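Local coordinates for GARP domain-containing protein (Trypanosoma brucei brucei TREU927, PDB 6XZ6), which binds the host complement regulator factor H as a trypanosome receptor, which increases transmission of the parasite to tsetse flies, at residues Ala103-Phe115 and Phe166-Lys180. Sequence-based numbering, arbitrary orientation.
Sequences ALDSFESEYESVF and FAEEYLQEANEAANK
Tyr111 presents one ring face to Tyr170, whose CD1 stands 3.6 Å above the plane near its centre in an edge-to-face pair with planes at 82°, while Phe166 meets the ring edge through CE2. Tyr170 in turn receives the edge of Phe115 over one face and has Ala174 CB of its own helix over the other. With Phe107, slid well off Tyr170 at near-parallel planes, these rings form an aromatic cluster. Within it Phe107 and Tyr111 illustrate knobs-into-holes packing. Phe107 enters a hole made by Tyr170, Glu173, Ala174 and Ala177; its CG, turned anti to the backbone N (chi1 167°), carries the ring across so that Ala177 CB makes a CH-pi contact 3.7 Å from the ring centroid. Tyr111 fills the hole lined by Phe166, Glu169, Tyr170 and Glu173, and its OH donates to Glu169 OE1 at 3.0 Å from above the carboxylate plane. Beside it the like-charged Glu110 and Glu173 carboxylates meet nearly at right angles, without a hydrogen bond. From the factor H chain, Lys33 forms a salt bridge with Glu169 OE2, Lys34 lies against Glu110 and Val14 packs on Phe166. Leu104 CD2 packs on Ala177 CB. Segments 103-115 and 166-180, on helices 67-125 and 165-208, run antiparallel at 150°, their axes 9.9 Å apart; the first kinks at Ser113 and Val114, whose N atoms lack the usual bond to the preceding turn. Helix 4-61 sets Leu23 against Phe107 and Val19 against Phe115 and Tyr170, and helix 148-161 backs segment 166-180.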
loop_
_atom_site.group_PDB
_atom_site.type_symbol
_atom_site.label_atom_id
_atom_site.label_comp_id
_atom_site.label_asym_id
_atom_site.label_seq_id
_atom_site.Cartn_x
_atom_site.Cartn_y
_atom_site.Cartn_z
ATOM N N ALA A 103 4.328 -3.123 6.022
ATOM C CA ALA A 103 5.062 -1.869 5.894
ATOM C C ALA A 103 4.173 -0.799 5.280
ATOM O O ALA A 103 4.114 0.326 5.774
ATOM C CB ALA A 103 6.279 -2.099 5.018
ATOM N N LEU A 104 3.450 -1.179 4.217
ATOM C CA LEU A 104 2.537 -0.308 3.483
ATOM C C LEU A 104 1.290 0.016 4.283
ATOM O O LEU A 104 0.736 1.102 4.149
ATOM C CB LEU A 104 2.177 -0.948 2.152
ATOM C CG LEU A 104 3.258 -0.888 1.068
ATOM C CD1 LEU A 104 2.926 -1.858 -0.041
ATOM C CD2 LEU A 104 3.433 0.537 0.533
ATOM N N ASP A 105 0.893 -0.891 5.171
ATOM C CA ASP A 105 -0.259 -0.692 6.020
ATOM C C ASP A 105 0.057 0.287 7.142
ATOM O O ASP A 105 -0.800 1.075 7.514
ATOM C CB ASP A 105 -0.811 -2.051 6.496
ATOM C CG ASP A 105 -1.678 -2.776 5.454
ATOM O OD1 ASP A 105 -1.497 -2.519 4.223
ATOM O OD2 ASP A 105 -2.529 -3.596 5.857
ATOM N N SER A 106 1.301 0.291 7.633
ATOM C CA SER A 106 1.774 1.231 8.655
ATOM C C SER A 106 1.852 2.638 8.062
ATOM O O SER A 106 1.539 3.611 8.749
ATOM C CB SER A 106 3.149 0.814 9.154
ATOM O OG SER A 106 3.014 -0.396 9.871
ATOM N N PHE A 107 2.249 2.725 6.778
ATOM C CA PHE A 107 2.369 3.963 6.033
ATOM C C PHE A 107 0.995 4.601 5.828
ATOM O O PHE A 107 0.813 5.785 6.124
ATOM C CB PHE A 107 3.085 3.702 4.699
ATOM C CG PHE A 107 3.013 4.815 3.694
ATOM C CD1 PHE A 107 3.612 6.044 3.952
ATOM C CD2 PHE A 107 2.342 4.642 2.488
ATOM C CE1 PHE A 107 3.541 7.078 3.018
ATOM C CE2 PHE A 107 2.286 5.672 1.551
ATOM C CZ PHE A 107 2.869 6.886 1.829
ATOM N N GLU A 108 0.021 3.804 5.356
ATOM C CA GLU A 108 -1.343 4.261 5.118
ATOM C C GLU A 108 -1.938 4.726 6.447
ATOM O O GLU A 108 -2.577 5.774 6.505
ATOM C CB GLU A 108 -2.158 3.133 4.470
ATOM C CG GLU A 108 -3.635 3.444 4.287
ATOM C CD GLU A 108 -4.609 3.222 5.441
ATOM O OE1 GLU A 108 -4.221 2.564 6.439
ATOM O OE2 GLU A 108 -5.767 3.704 5.335
ATOM N N SER A 109 -1.722 3.958 7.506
ATOM C CA SER A 109 -2.214 4.266 8.844
ATOM C C SER A 109 -1.688 5.607 9.357
ATOM O O SER A 109 -2.441 6.369 9.946
ATOM C CB SER A 109 -1.878 3.136 9.809
ATOM O OG SER A 109 -1.893 3.626 11.136
ATOM N N GLU A 110 -0.424 5.908 9.088
ATOM C CA GLU A 110 0.254 7.139 9.505
ATOM C C GLU A 110 -0.339 8.396 8.891
ATOM O O GLU A 110 -0.342 9.442 9.556
ATOM C CB GLU A 110 1.743 7.067 9.123
ATOM C CG GLU A 110 2.656 7.932 9.979
ATOM C CD GLU A 110 4.074 8.106 9.461
ATOM O OE1 GLU A 110 4.515 7.297 8.609
ATOM O OE2 GLU A 110 4.742 9.079 9.882
ATOM N N TYR A 111 -0.808 8.308 7.619
ATOM C CA TYR A 111 -1.274 9.478 6.872
ATOM C C TYR A 111 -2.739 9.547 6.456
ATOM O O TYR A 111 -3.188 10.658 6.195
ATOM C CB TYR A 111 -0.414 9.648 5.609
ATOM C CG TYR A 111 1.021 10.001 5.912
ATOM C CD1 TYR A 111 1.380 11.300 6.266
ATOM C CD2 TYR A 111 2.020 9.039 5.865
ATOM C CE1 TYR A 111 2.701 11.636 6.549
ATOM C CE2 TYR A 111 3.337 9.353 6.193
ATOM C CZ TYR A 111 3.671 10.656 6.535
ATOM O OH TYR A 111 4.964 11.005 6.822
ATOM N N GLU A 112 -3.472 8.423 6.331
ATOM C CA GLU A 112 -4.839 8.506 5.791
ATOM C C GLU A 112 -5.769 9.459 6.567
ATOM O O GLU A 112 -6.455 10.253 5.922
ATOM C CB GLU A 112 -5.489 7.131 5.604
ATOM C CG GLU A 112 -6.690 7.130 4.662
ATOM C CD GLU A 112 -8.024 7.551 5.243
ATOM O OE1 GLU A 112 -8.898 7.992 4.464
ATOM O OE2 GLU A 112 -8.199 7.448 6.479
ATOM N N SER A 113 -5.793 9.392 7.906
ATOM C CA SER A 113 -6.658 10.234 8.742
ATOM C C SER A 113 -6.296 11.734 8.675
ATOM O O SER A 113 -7.162 12.611 8.872
ATOM C CB SER A 113 -6.608 9.758 10.188
ATOM O OG SER A 113 -5.249 9.645 10.579
ATOM N N VAL A 114 -5.006 12.013 8.417
ATOM C CA VAL A 114 -4.490 13.368 8.301
ATOM C C VAL A 114 -5.026 13.987 6.998
ATOM O O VAL A 114 -5.688 15.018 7.064
ATOM C CB VAL A 114 -2.929 13.435 8.451
ATOM C CG1 VAL A 114 -2.385 14.840 8.152
ATOM C CG2 VAL A 114 -2.496 12.971 9.846
ATOM N N PHE A 115 -4.788 13.342 5.841
ATOM C CA PHE A 115 -5.257 13.822 4.541
ATOM C C PHE A 115 -6.772 13.904 4.464
ATOM O O PHE A 115 -7.281 14.815 3.821
ATOM C CB PHE A 115 -4.707 12.966 3.417
ATOM C CG PHE A 115 -3.255 13.244 3.168
ATOM C CD1 PHE A 115 -2.865 14.241 2.280
ATOM C CD2 PHE A 115 -2.268 12.501 3.808
ATOM C CE1 PHE A 115 -1.516 14.492 2.042
ATOM C CE2 PHE A 115 -0.918 12.762 3.581
ATOM C CZ PHE A 115 -0.549 13.755 2.701
ATOM N N PHE A 166 5.687 18.884 6.815
ATOM C CA PHE A 166 4.839 17.702 6.694
ATOM C C PHE A 166 4.816 17.102 5.291
ATOM O O PHE A 166 4.886 15.883 5.142
ATOM C CB PHE A 166 3.413 18.020 7.162
ATOM C CG PHE A 166 2.446 16.877 6.946
ATOM C CD1 PHE A 166 1.629 16.837 5.820
ATOM C CD2 PHE A 166 2.379 15.822 7.854
ATOM C CE1 PHE A 166 0.738 15.780 5.618
ATOM C CE2 PHE A 166 1.494 14.762 7.645
ATOM C CZ PHE A 166 0.688 14.744 6.520
ATOM N N ALA A 167 4.666 17.963 4.272
ATOM C CA ALA A 167 4.643 17.603 2.855
ATOM C C ALA A 167 5.989 17.034 2.410
ATOM O O ALA A 167 6.010 16.107 1.612
ATOM C CB ALA A 167 4.277 18.816 2.037
ATOM N N GLU A 168 7.100 17.534 2.959
ATOM C CA GLU A 168 8.455 17.032 2.690
ATOM C C GLU A 168 8.651 15.674 3.356
ATOM O O GLU A 168 9.176 14.764 2.720
ATOM C CB GLU A 168 9.533 18.045 3.150
ATOM C CG GLU A 168 10.967 17.596 2.935
ATOM C CD GLU A 168 11.469 17.398 1.517
ATOM O OE1 GLU A 168 10.917 18.025 0.590
ATOM O OE2 GLU A 168 12.440 16.630 1.336
ATOM N N GLU A 169 8.191 15.516 4.620
ATOM C CA GLU A 169 8.267 14.240 5.331
ATOM C C GLU A 169 7.333 13.215 4.669
ATOM O O GLU A 169 7.720 12.065 4.554
ATOM C CB GLU A 169 8.030 14.429 6.825
ATOM C CG GLU A 169 7.950 13.162 7.661
ATOM C CD GLU A 169 6.975 13.320 8.813
ATOM O OE1 GLU A 169 5.740 13.315 8.575
ATOM O OE2 GLU A 169 7.454 13.494 9.956
ATOM N N TYR A 170 6.187 13.637 4.125
ATOM C CA TYR A 170 5.323 12.718 3.367
ATOM C C TYR A 170 6.042 12.216 2.127
ATOM O O TYR A 170 6.035 11.016 1.902
ATOM C CB TYR A 170 3.956 13.320 2.988
ATOM C CG TYR A 170 3.137 12.372 2.140
ATOM C CD1 TYR A 170 2.530 11.247 2.702
ATOM C CD2 TYR A 170 3.052 12.536 0.764
ATOM C CE1 TYR A 170 1.827 10.329 1.914
ATOM C CE2 TYR A 170 2.373 11.615 -0.035
ATOM C CZ TYR A 170 1.774 10.503 0.545
ATOM O OH TYR A 170 1.082 9.604 -0.235
ATOM N N LEU A 171 6.704 13.094 1.361
ATOM C CA LEU A 171 7.498 12.680 0.194
ATOM C C LEU A 171 8.567 11.628 0.583
ATOM O O LEU A 171 8.662 10.591 -0.077
ATOM C CB LEU A 171 8.160 13.898 -0.501
ATOM C CG LEU A 171 9.188 13.612 -1.619
ATOM C CD1 LEU A 171 8.530 12.895 -2.836
ATOM C CD2 LEU A 171 9.907 14.877 -2.045
ATOM N N GLN A 172 9.344 11.881 1.650
ATOM C CA GLN A 172 10.379 10.964 2.103
ATOM C C GLN A 172 9.797 9.577 2.380
ATOM O O GLN A 172 10.319 8.599 1.870
ATOM C CB GLN A 172 11.112 11.547 3.317
ATOM C CG GLN A 172 11.938 12.823 3.021
ATOM C CD GLN A 172 12.606 13.498 4.234
ATOM O OE1 GLN A 172 12.400 13.145 5.422
ATOM N NE2 GLN A 172 13.436 14.511 3.953
ATOM N N GLU A 173 8.667 9.506 3.097
ATOM C CA GLU A 173 7.927 8.272 3.436
ATOM C C GLU A 173 7.281 7.626 2.229
ATOM O O GLU A 173 7.238 6.398 2.170
ATOM C CB GLU A 173 6.838 8.533 4.506
ATOM C CG GLU A 173 7.342 9.177 5.786
ATOM C CD GLU A 173 7.817 8.276 6.902
ATOM O OE1 GLU A 173 7.400 8.523 8.059
ATOM O OE2 GLU A 173 8.629 7.356 6.635
ATOM N N ALA A 174 6.726 8.432 1.291
ATOM C CA ALA A 174 6.082 7.922 0.074
ATOM C C ALA A 174 7.109 7.303 -0.848
ATOM O O ALA A 174 6.767 6.392 -1.600
ATOM C CB ALA A 174 5.350 9.025 -0.639
ATOM N N ASN A 175 8.370 7.788 -0.797
ATOM C CA ASN A 175 9.464 7.235 -1.596
ATOM C C ASN A 175 9.831 5.839 -1.082
ATOM O O ASN A 175 9.983 4.941 -1.890
ATOM C CB ASN A 175 10.678 8.178 -1.647
ATOM C CG ASN A 175 10.555 9.310 -2.648
ATOM O OD1 ASN A 175 9.779 9.268 -3.605
ATOM N ND2 ASN A 175 11.335 10.354 -2.464
ATOM N N GLU A 176 9.873 5.642 0.244
ATOM C CA GLU A 176 10.109 4.350 0.890
ATOM C C GLU A 176 8.973 3.382 0.571
ATOM O O GLU A 176 9.232 2.211 0.328
ATOM C CB GLU A 176 10.216 4.512 2.413
ATOM C CG GLU A 176 11.635 4.458 2.937
ATOM C CD GLU A 176 12.122 5.725 3.619
ATOM O OE1 GLU A 176 11.609 6.055 4.716
ATOM O OE2 GLU A 176 13.030 6.384 3.058
ATOM N N ALA A 177 7.719 3.871 0.572
ATOM C CA ALA A 177 6.516 3.089 0.301
ATOM C C ALA A 177 6.400 2.701 -1.165
ATOM O O ALA A 177 5.922 1.609 -1.455
ATOM C CB ALA A 177 5.298 3.859 0.738
ATOM N N ALA A 178 6.851 3.573 -2.093
ATOM C CA ALA A 178 6.886 3.250 -3.512
ATOM C C ALA A 178 7.858 2.069 -3.723
ATOM O O ALA A 178 7.533 1.173 -4.493
ATOM C CB ALA A 178 7.331 4.453 -4.313
ATOM N N ASN A 179 8.999 2.012 -2.986
ATOM C CA ASN A 179 9.935 0.876 -3.083
ATOM C C ASN A 179 9.343 -0.402 -2.470
ATOM O O ASN A 179 9.533 -1.492 -3.005
ATOM C CB ASN A 179 11.313 1.203 -2.465
ATOM C CG ASN A 179 12.080 2.287 -3.198
ATOM O OD1 ASN A 179 12.016 2.417 -4.434
ATOM N ND2 ASN A 179 12.831 3.094 -2.454
ATOM N N LYS A 180 8.642 -0.272 -1.349
ATOM C CA LYS A 180 8.002 -1.389 -0.678
ATOM C C LYS A 180 6.866 -1.950 -1.555
ATOM O O LYS A 180 6.671 -3.158 -1.600
ATOM C CB LYS A 180 7.480 -0.950 0.697
ATOM C CG LYS A 180 8.299 -1.481 1.845
ATOM C CD LYS A 180 9.143 -0.444 2.521
ATOM C CE LYS A 180 10.102 -1.079 3.501
ATOM N NZ LYS A 180 11.054 -0.087 4.061
#